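Side-chain contacts in aminotransferase TlmJ (Streptoalloteichus hindustanus, PDB 5UID), which probably transfers amino groups with the help of pyridoxal 5'-phosphate, as a member of the DegT/DnrJ/EryC1 aminotransferase family: residues P291-A294 / G295-S298; R270-A273 / E274-Q278. One frame throughout, in Å; residues are numbered along the deposited sequence.

How the interactions relate
Both contacts are local, each made within its own continuous run of chain, and they follow each other in sequence: interaction 2 lies near the end of helix 249-280, and interaction 1 on the turn leading into and along strand 296-297. Their centres are 15 Å apart and their nearest atoms about 6 Å apart, without touching, although Tyr300 borders both. Interaction 1 is a surface contact, where a proline packs on a histidine ring across a turn closed by one backbone bond, with a leucine against the serine beyond it. Interaction 2 is partly buried: a charged pair occupies the exposed side of the helix, while isoleucine and tyrosine pack on a buried side, where the tyrosine meets helix 366-383.

Interaction 1. Residues P291-A294 / G295-S298; sequences PLPA and GHTS
Pro293 lies over one face of the imidazole of His296, its CB 3.9 Å from the ring centroid and only 11° off the ring normal, a CH-pi contact close to the middle of the ring. CG of the proline reaches ND1 at 3.6 Å, so the pyrrolidine covers the ND1 and CE1 side as well. The histidine meets this ring because its CG stands anti to the carbonyl carbon (chi1 -66°), which carries the imidazole back over the turn. Further along, Leu292 sends its two methyls to the chain beyond the turn: CD1 is 3.8 Å from CB of Ser298 and 3.7 Å from the carbonyl O of His296, with CD2 also near the serine CB.

These contacts bridge a type II beta turn from Pro293 to His296, with Ala294 and Gly295 at its corners. The turn is closed by the bond from His296 N to Pro293 O, 3.0 Å long with an N-H...O angle of 159°. Gly295 has a positive phi, the usual conformation for glycine at the third position of such a turn.

Strand 296-297 leaves the turn as an outer strand of a small antiparallel sheet, Thr297 pairing through its backbone with Gln166 and Gly295 with Asp168. Tyr137 packs against both Leu292 and Ser298, and Pro138 touches His296. The hydroxyl of Ser298 hydrogen-bonds with the backbone N of Tyr300.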
ATOM      1  N   PRO A 291      21.917  -0.741  29.549  1.00 37.98           N
ATOM      2  CA  PRO A 291      22.509  -1.852  28.801  1.00 36.83           C
ATOM      3  C   PRO A 291      21.478  -2.914  28.456  1.00 40.34           C
ATOM      4  O   PRO A 291      20.454  -3.066  29.126  1.00 38.64           O
ATOM      5  CB  PRO A 291      23.572  -2.400  29.760  1.00 42.18           C
ATOM      6  CG  PRO A 291      23.092  -2.004  31.114  1.00 44.38           C
ATOM      7  CD  PRO A 291      22.421  -0.672  30.931  1.00 39.54           C
ATOM      8  N   LEU A 292      21.761  -3.644  27.385  1.00 40.30           N
ATOM      9  CA  LEU A 292      20.906  -4.756  27.004  1.00 38.66           C
ATOM     10  C   LEU A 292      20.955  -5.839  28.077  1.00 37.83           C
ATOM     11  O   LEU A 292      22.035  -6.160  28.586  1.00 39.50           O
ATOM     12  CB  LEU A 292      21.349  -5.336  25.660  1.00 38.61           C
ATOM     13  CG  LEU A 292      20.927  -4.582  24.402  1.00 38.19           C
ATOM     14  CD1 LEU A 292      21.669  -5.125  23.195  1.00 40.83           C
ATOM     15  CD2 LEU A 292      19.422  -4.702  24.209  1.00 36.03           C
ATOM     16  N   PRO A 293      19.813  -6.411  28.456  1.00 37.97           N
ATOM     17  CA  PRO A 293      19.836  -7.560  29.366  1.00 36.77           C
ATOM     18  C   PRO A 293      20.560  -8.740  28.732  1.00 38.43           C
ATOM     19  O   PRO A 293      20.683  -8.847  27.510  1.00 38.21           O
ATOM     20  CB  PRO A 293      18.351  -7.868  29.592  1.00 34.65           C
ATOM     21  CG  PRO A 293      17.641  -6.590  29.267  1.00 31.79           C
ATOM     22  CD  PRO A 293      18.442  -5.956  28.168  1.00 31.98           C
ATOM     23  N   ALA A 294      21.052  -9.631  29.591  1.00 41.71           N
ATOM     24  CA  ALA A 294      21.785 -10.799  29.121  1.00 40.10           C
ATOM     25  C   ALA A 294      20.899 -11.663  28.232  1.00 39.10           C
ATOM     26  O   ALA A 294      19.767 -11.994  28.594  1.00 42.14           O
ATOM     27  CB  ALA A 294      22.304 -11.612  30.306  1.00 42.09           C
ATOM     28  N   GLY A 295      21.419 -12.024  27.060  1.00 36.95           N
ATOM     29  CA  GLY A 295      20.676 -12.804  26.095  1.00 36.25           C
ATOM     30  C   GLY A 295      19.888 -11.996  25.088  1.00 33.56           C
ATOM     31  O   GLY A 295      19.368 -12.574  24.125  1.00 32.87           O
ATOM     32  N   HIS A 296      19.779 -10.683  25.274  1.00 29.46           N
ATOM     33  CA  HIS A 296      19.071  -9.813  24.347  1.00 33.67           C
ATOM     34  C   HIS A 296      20.046  -9.204  23.350  1.00 34.90           C
ATOM     35  O   HIS A 296      21.145  -8.782  23.719  1.00 30.20           O
ATOM     36  CB  HIS A 296      18.337  -8.690  25.085  1.00 27.35           C
ATOM     37  CG  HIS A 296      17.214  -9.161  25.953  1.00 31.55           C
ATOM     38  ND1 HIS A 296      16.215  -8.321  26.396  1.00 31.05           N
ATOM     39  CD2 HIS A 296      16.934 -10.382  26.468  1.00 34.54           C
ATOM     40  CE1 HIS A 296      15.367  -9.003  27.144  1.00 32.56           C
ATOM     41  NE2 HIS A 296      15.779 -10.257  27.202  1.00 35.74           N
ATOM     42  N   THR A 297      19.634  -9.158  22.087  1.00 36.52           N
ATOM     43  CA  THR A 297      20.360  -8.456  21.040  1.00 36.39           C
ATOM     44  C   THR A 297      19.443  -7.402  20.436  1.00 29.47           C
ATOM     45  O   THR A 297      18.234  -7.617  20.312  1.00 29.46           O
ATOM     46  CB  THR A 297      20.856  -9.414  19.947  1.00 41.98           C
ATOM     47  OG1 THR A 297      19.738 -10.067  19.332  1.00 44.77           O
ATOM     48  CG2 THR A 297      21.788 -10.461  20.539  1.00 46.82           C
ATOM     49  N   SER A 298      20.019  -6.261  20.075  1.00 25.78           N
ATOM     50  CA  SER A 298      19.259  -5.138  19.554  1.00 29.66           C
ATOM     51  C   SER A 298      19.531  -4.955  18.067  1.00 35.43           C
ATOM     52  O   SER A 298      20.583  -5.347  17.555  1.00 33.37           O
ATOM     53  CB  SER A 298      19.605  -3.846  20.306  1.00 27.30           C
ATOM     54  OG  SER A 298      18.907  -2.734  19.766  1.00 29.18           O
TER

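Interaction 2. Residues R270-A273 / E274-Q278; sequences REIA and ERYDQ
Arg270 and Glu274, one helical turn apart, form a salt bridge in which NE of the arginine donates to OE2 at 3.2 Å. The bond is bent, with an N-H...O angle of 143°, and the two flat groups are far from coplanar, their planes 75° apart. OE2 is approached from above the carboxylate plane, and it lies somewhat out of the guanidinium plane too, so this is a one-point grip through NE and not a paired, side-on bridge. The arginine chain, fully extended from CG to NE, crosses the glutamate side chain obliquely, and its CG comes 3.7 Å from the same oxygen.

The apolar contact is on another side of the helix. CG2 of Ile272 sits over one face of the Tyr276 ring, displaced toward its rim, 4.1 Å from the centroid and 3.8 Å from CE2, as a CH-pi contact. The two side chains run side by side in the same direction: CG2 of the isoleucine is anti to its backbone nitrogen, while the tyrosine ring is anti to its own carbonyl carbon (chi1 -80°).

Both pairs have the i, i+4 spacing of an alpha helix, here the long helix 249-280. Backbone amides of Glu274, Arg275, Tyr276 and Asp277 bond in succession to the carbonyl oxygens of residues 270 to 273; the Tyr276 N to Ile272 O bond is 2.8 Å.

Other polar ends turn to the surrounding fold. The Tyr276 hydroxyl hydrogen-bonds with Pro359 O, and its ring packs on Val369, Val372 and Ile373 of helix 366-383. Arg275 reaches the same helix through a salt bridge to Glu370, whereas Asp277 OD1 hydrogen-bonds with the hydroxyl of Tyr303.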
ATOM      1  N   ARG A 270      25.698  -0.834  15.771  1.00 31.22           N
ATOM      2  CA  ARG A 270      26.121  -1.186  17.122  1.00 26.33           C
ATOM      3  C   ARG A 270      27.407  -0.463  17.505  1.00 31.90           C
ATOM      4  O   ARG A 270      27.529   0.043  18.627  1.00 31.67           O
ATOM      5  CB  ARG A 270      26.298  -2.700  17.245  1.00 26.54           C
ATOM      6  CG  ARG A 270      26.817  -3.147  18.607  1.00 30.22           C
ATOM      7  CD  ARG A 270      26.933  -4.661  18.698  1.00 34.56           C
ATOM      8  NE  ARG A 270      27.416  -5.088  20.010  1.00 43.12           N
ATOM      9  CZ  ARG A 270      27.577  -6.357  20.372  1.00 52.70           C
ATOM     10  NH1 ARG A 270      27.291  -7.334  19.520  1.00 60.95           N
ATOM     11  NH2 ARG A 270      28.022  -6.650  21.586  1.00 49.50           N
ATOM     12  N   GLU A 271      28.377  -0.399  16.588  1.00 26.39           N
ATOM     13  CA  GLU A 271      29.627   0.277  16.912  1.00 34.06           C
ATOM     14  C   GLU A 271      29.429   1.784  17.035  1.00 35.87           C
ATOM     15  O   GLU A 271      30.177   2.447  17.762  1.00 35.66           O
ATOM     16  CB  GLU A 271      30.701  -0.055  15.873  1.00 38.60           C
ATOM     17  CG  GLU A 271      30.579   0.682  14.550  1.00 52.84           C
ATOM     18  CD  GLU A 271      31.640   0.257  13.544  1.00 65.04           C
ATOM     19  OE1 GLU A 271      31.744  -0.957  13.263  1.00 66.63           O
ATOM     20  OE2 GLU A 271      32.374   1.135  13.042  1.00 63.13           O
ATOM     21  N   ILE A 272      28.424   2.340  16.354  1.00 33.35           N
ATOM     22  CA  ILE A 272      28.090   3.747  16.553  1.00 34.02           C
ATOM     23  C   ILE A 272      27.553   3.965  17.961  1.00 32.41           C
ATOM     24  O   ILE A 272      28.012   4.854  18.688  1.00 30.57           O
ATOM     25  CB  ILE A 272      27.082   4.225  15.491  1.00 32.06           C
ATOM     26  CG1 ILE A 272      27.727   4.253  14.104  1.00 29.49           C
ATOM     27  CG2 ILE A 272      26.538   5.598  15.859  1.00 22.22           C
ATOM     28  CD1 ILE A 272      26.745   4.557  12.991  1.00 23.15           C
ATOM     29  N   ALA A 273      26.575   3.150  18.370  1.00 29.83           N
ATOM     30  CA  ALA A 273      26.000   3.293  19.703  1.00 35.33           C
ATOM     31  C   ALA A 273      27.044   3.082  20.791  1.00 33.69           C
ATOM     32  O   ALA A 273      26.984   3.730  21.844  1.00 36.10           O
ATOM     33  CB  ALA A 273      24.837   2.318  19.882  1.00 35.54           C
ATOM     34  N   GLU A 274      28.009   2.190  20.559  1.00 28.27           N
ATOM     35  CA  GLU A 274      29.073   1.993  21.537  1.00 33.39           C
ATOM     36  C   GLU A 274      29.995   3.206  21.596  1.00 32.61           C
ATOM     37  O   GLU A 274      30.438   3.603  22.680  1.00 34.32           O
ATOM     38  CB  GLU A 274      29.853   0.721  21.209  1.00 37.61           C
ATOM     39  CG  GLU A 274      29.041  -0.547  21.427  1.00 46.66           C
ATOM     40  CD  GLU A 274      29.766  -1.801  20.981  1.00 50.82           C
ATOM     41  OE1 GLU A 274      30.778  -1.683  20.257  1.00 53.10           O
ATOM     42  OE2 GLU A 274      29.320  -2.908  21.354  1.00 49.92           O
ATOM     43  N   ARG A 275      30.291   3.809  20.442  1.00 30.08           N
ATOM     44  CA  ARG A 275      31.034   5.066  20.445  1.00 32.52           C
ATOM     45  C   ARG A 275      30.242   6.162  21.147  1.00 31.13           C
ATOM     46  O   ARG A 275      30.815   6.976  21.882  1.00 34.60           O
ATOM     47  CB  ARG A 275      31.380   5.477  19.013  1.00 27.86           C
ATOM     48  CG  ARG A 275      32.044   6.842  18.906  1.00 35.45           C
ATOM     49  CD  ARG A 275      33.404   6.866  19.594  1.00 38.01           C
ATOM     50  NE  ARG A 275      33.945   8.221  19.685  1.00 40.46           N
ATOM     51  CZ  ARG A 275      33.988   8.937  20.805  1.00 45.87           C
ATOM     52  NH1 ARG A 275      33.535   8.423  21.940  1.00 54.60           N
ATOM     53  NH2 ARG A 275      34.492  10.164  20.793  1.00 39.84           N
ATOM     54  N   TYR A 276      28.924   6.197  20.933  1.00 27.84           N
ATOM     55  CA  TYR A 276      28.071   7.116  21.683  1.00 33.99           C
ATOM     56  C   TYR A 276      28.181   6.860  23.181  1.00 39.11           C
ATOM     57  O   TYR A 276      28.332   7.798  23.974  1.00 36.91           O
ATOM     58  CB  TYR A 276      26.615   6.975  21.233  1.00 30.48           C
ATOM     59  CG  TYR A 276      26.250   7.695  19.954  1.00 32.67           C
ATOM     60  CD1 TYR A 276      27.087   8.655  19.401  1.00 40.37           C
ATOM     61  CD2 TYR A 276      25.050   7.421  19.307  1.00 26.43           C
ATOM     62  CE1 TYR A 276      26.742   9.316  18.230  1.00 35.53           C
ATOM     63  CE2 TYR A 276      24.697   8.071  18.142  1.00 30.28           C
ATOM     64  CZ  TYR A 276      25.546   9.019  17.607  1.00 36.45           C
ATOM     65  OH  TYR A 276      25.186   9.666  16.444  1.00 27.91           O
ATOM     66  N   ASP A 277      28.099   5.588  23.588  1.00 35.23           N
ATOM     67  CA  ASP A 277      28.243   5.249  25.000  1.00 35.04           C
ATOM     68  C   ASP A 277      29.571   5.748  25.554  1.00 35.78           C
ATOM     69  O   ASP A 277      29.627   6.275  26.669  1.00 44.44           O
ATOM     70  CB  ASP A 277      28.123   3.737  25.200  1.00 39.66           C
ATOM     71  CG  ASP A 277      26.727   3.211  24.914  1.00 41.23           C
ATOM     72  OD1 ASP A 277      25.761   4.006  24.941  1.00 38.91           O
ATOM     73  OD2 ASP A 277      26.597   1.992  24.670  1.00 36.96           O
ATOM     74  N   GLN A 278      30.650   5.599  24.783  1.00 35.60           N
ATOM     75  CA  GLN A 278      31.962   6.018  25.263  1.00 35.28           C
ATOM     76  C   GLN A 278      32.029   7.528  25.461  1.00 39.25           C
ATOM     77  O   GLN A 278      32.570   8.003  26.467  1.00 43.69           O
ATOM     78  CB  GLN A 278      33.046   5.557  24.289  1.00 37.08           C
ATOM     79  CG  GLN A 278      34.462   5.898  24.728  1.00 46.02           C
ATOM     80  CD  GLN A 278      35.500   5.534  23.684  1.00 47.80           C
ATOM     81  OE1 GLN A 278      35.226   5.561  22.485  1.00 43.73           O
ATOM     82  NE2 GLN A 278      36.698   5.185  24.138  1.00 52.45           N
TER